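Long-range contact in computational Design of Enzyme (Synthetic construct, PDB 3TP4), which is a computationally engineered enzyme meant to carry an activated serine catalytic triad, probably on a glycosidase-like TIM-barrel scaffold joined to an immunoglobulin-like domain: residues V393-V407 and L419-W433. Residues are numbered along the deposited sequence; the frame is centred on the assembly and turned at random.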
loop_
_atom_site.group_PDB
_atom_site.type_symbol
_atom_site.label_atom_id
_atom_site.label_comp_id
_atom_site.label_asym_id
_atom_site.label_seq_id
_atom_site.Cartn_x
_atom_site.Cartn_y
_atom_site.Cartn_z
ATOM N N VAL A 393 2.593 20.337 19.361
ATOM C CA VAL A 393 3.541 20.005 18.308
ATOM C C VAL A 393 4.115 18.626 18.607
ATOM O O VAL A 393 4.564 18.358 19.730
ATOM C CB VAL A 393 4.704 21.010 18.230
ATOM C CG1 VAL A 393 5.699 20.568 17.176
ATOM C CG2 VAL A 393 4.200 22.426 17.924
ATOM N N ARG A 394 4.078 17.745 17.616
ATOM C CA ARG A 394 4.639 16.406 17.777
ATOM C C ARG A 394 5.671 16.185 16.693
ATOM O O ARG A 394 5.372 16.322 15.512
ATOM C CB ARG A 394 3.548 15.338 17.642
ATOM C CG ARG A 394 2.499 15.366 18.752
ATOM C CD ARG A 394 1.344 14.389 18.446
ATOM N NE ARG A 394 0.339 14.406 19.507
ATOM C CZ ARG A 394 -0.669 15.274 19.571
ATOM N NH1 ARG A 394 -0.826 16.192 18.623
ATOM N NH2 ARG A 394 -1.523 15.223 20.583
ATOM N N VAL A 395 6.884 15.837 17.099
ATOM C CA VAL A 395 7.929 15.492 16.156
ATOM C C VAL A 395 8.382 14.048 16.369
ATOM O O VAL A 395 8.652 13.619 17.502
ATOM C CB VAL A 395 9.152 16.421 16.306
ATOM C CG1 VAL A 395 10.261 15.986 15.341
ATOM C CG2 VAL A 395 8.750 17.896 16.058
ATOM N N ARG A 396 8.456 13.309 15.270
ATOM C CA ARG A 396 8.999 11.954 15.259
ATOM C C ARG A 396 10.433 11.996 14.706
ATOM O O ARG A 396 10.675 12.475 13.597
ATOM C CB ARG A 396 8.112 11.044 14.401
ATOM C CG ARG A 396 8.633 9.622 14.167
ATOM C CD ARG A 396 8.992 8.923 15.453
ATOM N NE ARG A 396 9.499 7.570 15.221
ATOM C CZ ARG A 396 9.898 6.745 16.185
ATOM N NH1 ARG A 396 9.862 7.128 17.463
ATOM N NH2 ARG A 396 10.339 5.535 15.879
ATOM N N VAL A 397 11.384 11.515 15.493
ATOM C CA VAL A 397 12.731 11.307 14.981
ATOM C C VAL A 397 13.016 9.819 15.070
ATOM O O VAL A 397 13.051 9.257 16.167
ATOM C CB VAL A 397 13.784 12.060 15.807
ATOM C CG1 VAL A 397 15.129 12.022 15.092
ATOM C CG2 VAL A 397 13.340 13.492 16.054
ATOM N N GLY A 398 13.218 9.183 13.923
ATOM C CA GLY A 398 13.456 7.750 13.891
ATOM C C GLY A 398 14.827 7.354 13.362
ATOM O O GLY A 398 15.490 8.107 12.638
ATOM N N GLY A 399 15.253 6.153 13.721
ATOM C CA GLY A 399 16.451 5.577 13.148
ATOM C C GLY A 399 17.755 6.092 13.725
ATOM O O GLY A 399 18.814 5.792 13.195
ATOM N N THR A 400 17.701 6.864 14.805
ATOM C CA THR A 400 18.941 7.286 15.473
ATOM C C THR A 400 18.622 7.631 16.915
ATOM O O THR A 400 17.458 7.829 17.247
ATOM C CB THR A 400 19.582 8.519 14.760
ATOM O OG1 THR A 400 20.760 8.938 15.461
ATOM C CG2 THR A 400 18.590 9.688 14.707
ATOM N N ASP A 401 19.643 7.694 17.770
ATOM C CA ASP A 401 19.476 8.185 19.140
ATOM C C ASP A 401 19.360 9.705 19.130
ATOM O O ASP A 401 20.073 10.378 18.385
ATOM C CB ASP A 401 20.668 7.800 20.023
ATOM C CG ASP A 401 20.673 6.330 20.399
ATOM O OD1 ASP A 401 19.651 5.644 20.180
ATOM O OD2 ASP A 401 21.708 5.867 20.925
ATOM N N VAL A 402 18.493 10.248 19.978
ATOM C CA VAL A 402 18.196 11.677 19.939
ATOM C C VAL A 402 18.458 12.318 21.280
ATOM O O VAL A 402 17.965 11.831 22.295
ATOM C CB VAL A 402 16.709 11.920 19.587
ATOM C CG1 VAL A 402 16.436 13.407 19.443
ATOM C CG2 VAL A 402 16.332 11.162 18.321
ATOM N N GLN A 403 19.194 13.430 21.302
ATOM C CA GLN A 403 19.457 14.107 22.572
ATOM C C GLN A 403 18.487 15.243 22.826
ATOM O O GLN A 403 18.128 15.500 23.966
ATOM C CB GLN A 403 20.893 14.645 22.668
ATOM C CG GLN A 403 21.973 13.600 22.446
ATOM C CD GLN A 403 23.016 14.066 21.444
ATOM O OE1 GLN A 403 23.834 14.938 21.750
ATOM N NE2 GLN A 403 22.978 13.501 20.232
ATOM N N SER A 404 18.070 15.934 21.774
ATOM C CA SER A 404 17.181 17.068 21.958
ATOM C C SER A 404 16.531 17.444 20.646
ATOM O O SER A 404 17.013 17.082 19.574
ATOM C CB SER A 404 17.947 18.271 22.524
ATOM O OG SER A 404 18.854 18.783 21.563
ATOM N N VAL A 405 15.416 18.155 20.744
ATOM C CA VAL A 405 14.694 18.627 19.577
ATOM C C VAL A 405 14.155 19.999 19.946
ATOM O O VAL A 405 13.530 20.175 20.997
ATOM C CB VAL A 405 13.500 17.710 19.205
ATOM C CG1 VAL A 405 12.803 18.224 17.954
ATOM C CG2 VAL A 405 13.951 16.251 18.996
ATOM N N THR A 406 14.418 20.971 19.090
ATOM C CA THR A 406 13.879 22.311 19.272
ATOM C C THR A 406 13.047 22.638 18.053
ATOM O O THR A 406 13.257 22.089 16.966
ATOM C CB THR A 406 14.997 23.361 19.430
ATOM O OG1 THR A 406 15.848 23.316 18.283
ATOM C CG2 THR A 406 15.837 23.082 20.691
ATOM N N VAL A 407 12.063 23.501 18.235
ATOM C CA VAL A 407 11.207 23.885 17.132
ATOM C C VAL A 407 11.248 25.397 17.050
ATOM O O VAL A 407 11.205 26.091 18.072
ATOM C CB VAL A 407 9.760 23.377 17.325
ATOM C CG1 VAL A 407 8.788 24.113 16.403
ATOM C CG2 VAL A 407 9.687 21.871 17.065
ATOM N N LEU A 419 10.611 26.620 20.676
ATOM C CA LEU A 419 10.139 25.600 21.616
ATOM C C LEU A 419 11.188 24.528 21.857
ATOM O O LEU A 419 11.810 24.043 20.922
ATOM C CB LEU A 419 8.871 24.933 21.083
ATOM C CG LEU A 419 7.766 25.897 20.650
ATOM C CD1 LEU A 419 6.632 25.154 19.967
ATOM C CD2 LEU A 419 7.272 26.691 21.853
ATOM N N ASP A 420 11.380 24.167 23.117
ATOM C CA ASP A 420 12.236 23.048 23.473
ATOM C C ASP A 420 11.335 21.827 23.737
ATOM O O ASP A 420 10.567 21.826 24.689
ATOM C CB ASP A 420 13.058 23.415 24.708
ATOM C CG ASP A 420 14.206 22.456 24.962
ATOM O OD1 ASP A 420 14.613 21.739 24.021
ATOM O OD2 ASP A 420 14.708 22.430 26.112
ATOM N N LEU A 421 11.404 20.809 22.883
ATOM C CA LEU A 421 10.472 19.692 22.985
ATOM C C LEU A 421 10.952 18.637 23.968
ATOM O O LEU A 421 12.148 18.530 24.273
ATOM C CB LEU A 421 10.179 19.040 21.622
ATOM C CG LEU A 421 10.000 19.882 20.361
ATOM C CD1 LEU A 421 9.259 19.079 19.280
ATOM C CD2 LEU A 421 9.314 21.214 20.621
ATOM N N ALA A 422 10.005 17.854 24.457
ATOM C CA ALA A 422 10.291 16.846 25.469
ATOM C C ALA A 422 9.802 15.488 24.994
ATOM O O ALA A 422 8.685 15.357 24.469
ATOM C CB ALA A 422 9.637 17.225 26.795
ATOM N N TYR A 423 10.636 14.469 25.157
ATOM C CA TYR A 423 10.270 13.141 24.686
ATOM C C TYR A 423 9.147 12.549 25.546
ATOM O O TYR A 423 9.224 12.570 26.777
ATOM C CB TYR A 423 11.489 12.211 24.682
ATOM C CG TYR A 423 11.170 10.847 24.120
ATOM C CD1 TYR A 423 10.755 10.705 22.802
ATOM C CD2 TYR A 423 11.273 9.702 24.906
ATOM C CE1 TYR A 423 10.445 9.466 22.283
ATOM C CE2 TYR A 423 10.968 8.450 24.386
ATOM C CZ TYR A 423 10.550 8.341 23.075
ATOM O OH TYR A 423 10.235 7.109 22.538
ATOM N N ASP A 424 8.115 12.027 24.889
ATOM C CA ASP A 424 6.918 11.554 25.581
ATOM C C ASP A 424 7.031 10.124 26.125
ATOM O O ASP A 424 6.105 9.630 26.761
ATOM C CB ASP A 424 5.657 11.691 24.700
ATOM C CG ASP A 424 5.650 10.737 23.515
ATOM O OD1 ASP A 424 6.450 9.781 23.479
ATOM O OD2 ASP A 424 4.818 10.933 22.609
ATOM N N GLY A 425 8.157 9.461 25.883
ATOM C CA GLY A 425 8.360 8.128 26.425
ATOM C C GLY A 425 7.894 7.006 25.513
ATOM O O GLY A 425 8.051 5.822 25.844
ATOM N N ALA A 426 7.318 7.354 24.367
ATOM C CA ALA A 426 6.759 6.320 23.499
ATOM C C ALA A 426 7.040 6.484 22.007
ATOM O O ALA A 426 7.331 5.503 21.319
ATOM C CB ALA A 426 5.246 6.183 23.742
ATOM N N LEU A 427 6.930 7.707 21.496
ATOM C CA LEU A 427 6.952 7.910 20.049
ATOM C C LEU A 427 7.410 9.314 19.618
ATOM O O LEU A 427 8.200 9.459 18.676
ATOM C CB LEU A 427 5.552 7.621 19.485
ATOM C CG LEU A 427 5.439 7.439 17.974
ATOM C CD1 LEU A 427 6.360 6.331 17.477
ATOM C CD2 LEU A 427 3.994 7.142 17.580
ATOM N N TRP A 428 6.927 10.344 20.307
ATOM C CA TRP A 428 7.152 11.728 19.873
ATOM C C TRP A 428 7.843 12.623 20.903
ATOM O O TRP A 428 7.692 12.442 22.114
ATOM C CB TRP A 428 5.828 12.410 19.522
ATOM C CG TRP A 428 5.023 11.783 18.409
ATOM C CD1 TRP A 428 5.390 11.650 17.099
ATOM C CD2 TRP A 428 3.690 11.264 18.509
ATOM N NE1 TRP A 428 4.368 11.055 16.381
ATOM C CE2 TRP A 428 3.320 10.806 17.228
ATOM C CE3 TRP A 428 2.787 11.116 19.569
ATOM C CZ2 TRP A 428 2.078 10.219 16.974
ATOM C CZ3 TRP A 428 1.551 10.536 19.313
ATOM C CH2 TRP A 428 1.212 10.093 18.029
ATOM N N TRP A 429 8.567 13.610 20.382
ATOM C CA TRP A 429 9.032 14.761 21.131
ATOM C C TRP A 429 7.946 15.805 20.963
ATOM O O TRP A 429 7.481 16.022 19.845
ATOM C CB TRP A 429 10.347 15.279 20.533
ATOM C CG TRP A 429 11.507 14.356 20.785
ATOM C CD1 TRP A 429 11.770 13.176 20.154
ATOM C CD2 TRP A 429 12.561 14.549 21.738
ATOM N NE1 TRP A 429 12.923 12.614 20.666
ATOM C CE2 TRP A 429 13.427 13.441 21.633
ATOM C CE3 TRP A 429 12.850 15.548 22.676
ATOM C CZ2 TRP A 429 14.558 13.303 22.427
ATOM C CZ3 TRP A 429 13.974 15.408 23.466
ATOM C CH2 TRP A 429 14.814 14.291 23.338
ATOM N N THR A 430 7.505 16.422 22.059
ATOM C CA THR A 430 6.343 17.307 21.998
ATOM C C THR A 430 6.526 18.587 22.795
ATOM O O THR A 430 7.378 18.663 23.668
ATOM C CB THR A 430 5.032 16.606 22.485
ATOM O OG1 THR A 430 5.042 16.473 23.917
ATOM C CG2 THR A 430 4.903 15.254 21.861
ATOM N N ALA A 431 5.710 19.589 22.468
ATOM C CA ALA A 431 5.622 20.836 23.224
ATOM C C ALA A 431 4.307 21.504 22.863
ATOM O O ALA A 431 3.785 21.300 21.763
ATOM C CB ALA A 431 6.787 21.767 22.877
ATOM N N PRO A 432 3.756 22.297 23.787
ATOM C CA PRO A 432 2.541 23.047 23.458
ATOM C C PRO A 432 2.907 24.231 22.553
ATOM O O PRO A 432 4.014 24.744 22.664
ATOM C CB PRO A 432 2.071 23.553 24.826
ATOM C CG PRO A 432 3.346 23.680 25.634
ATOM C CD PRO A 432 4.223 22.543 25.168
ATOM N N TRP A 433 2.008 24.640 21.662
ATOM C CA TRP A 433 2.244 25.821 20.831
ATOM C C TRP A 433 0.990 26.697 20.772
ATOM O O TRP A 433 -0.073 26.237 20.378
ATOM C CB TRP A 433 2.684 25.421 19.416
ATOM C CG TRP A 433 2.837 26.586 18.463
ATOM C CD1 TRP A 433 3.381 27.817 18.732
ATOM C CD2 TRP A 433 2.424 26.623 17.092
ATOM N NE1 TRP A 433 3.335 28.611 17.606
ATOM C CE2 TRP A 433 2.751 27.901 16.589
ATOM C CE3 TRP A 433 1.809 25.699 16.240
ATOM C CZ2 TRP A 433 2.481 28.277 15.271
ATOM C CZ3 TRP A 433 1.541 26.073 14.933
ATOM C CH2 TRP A 433 1.880 27.351 14.462
HETATM O O HOH W 1 10.648 10.581 18.116
HETATM O O HOH W 2 13.078 9.975 19.362
HETATM O O HOH W 3 14.793 18.924 23.596
#
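Trp429 and Val405 meet because the indole CG stands anti to the carbonyl carbon (chi1 -71°), beside the backbone N, while CG2 of Val405 takes the corresponding place on its own residue. The methyl thus lies over one indole face, 3.6 Å from Val405 CG2 to the centroid of the five-membered ring of Trp429, a CH-pi contact; Tyr423 CB lies over the opposite face. Val402 CG1 reaches Trp429 CZ2 at 3.5 Å, and a water at the ring edge accepts from NE1 and donates to Val397 O. With an alanine in place of Trp429 the NE1 donor is gone, and Val402 and Val405 would probably face a gap, the water losing one of its partners. Deeper in, Leu421 CD1 inserts between valines, 3.5 Å from Val395 CG2, tighter than usual for carbons, and 3.6 Å from Val407 CG2. On the other side of strand 393-398, Arg394 extends its chain over Trp428, with CD 3.9 Å from the centroid of the six-membered ring, 16° off its normal; Arg394 NH1 also hydrogen-bonds Ser379 OG. Arg396, bent at chi2 (52°), sends NH1 to a lone pair of Leu427 O at 3.1 Å, while NH2 forms a salt bridge with Asp206 of helix 190-207. Two antiparallel ladders hold the backbones: Val393 exchanges paired hydrogen bonds with Ala431, Val395 with Trp429, and Val407 with Leu419. Strands 393-398 and 404-407 pair with different strands, the chain turning a corner at Gln403, and Leu421 and Trp429 pack between them, as in the beta sandwich of a bacterial immunoglobulin-like domain.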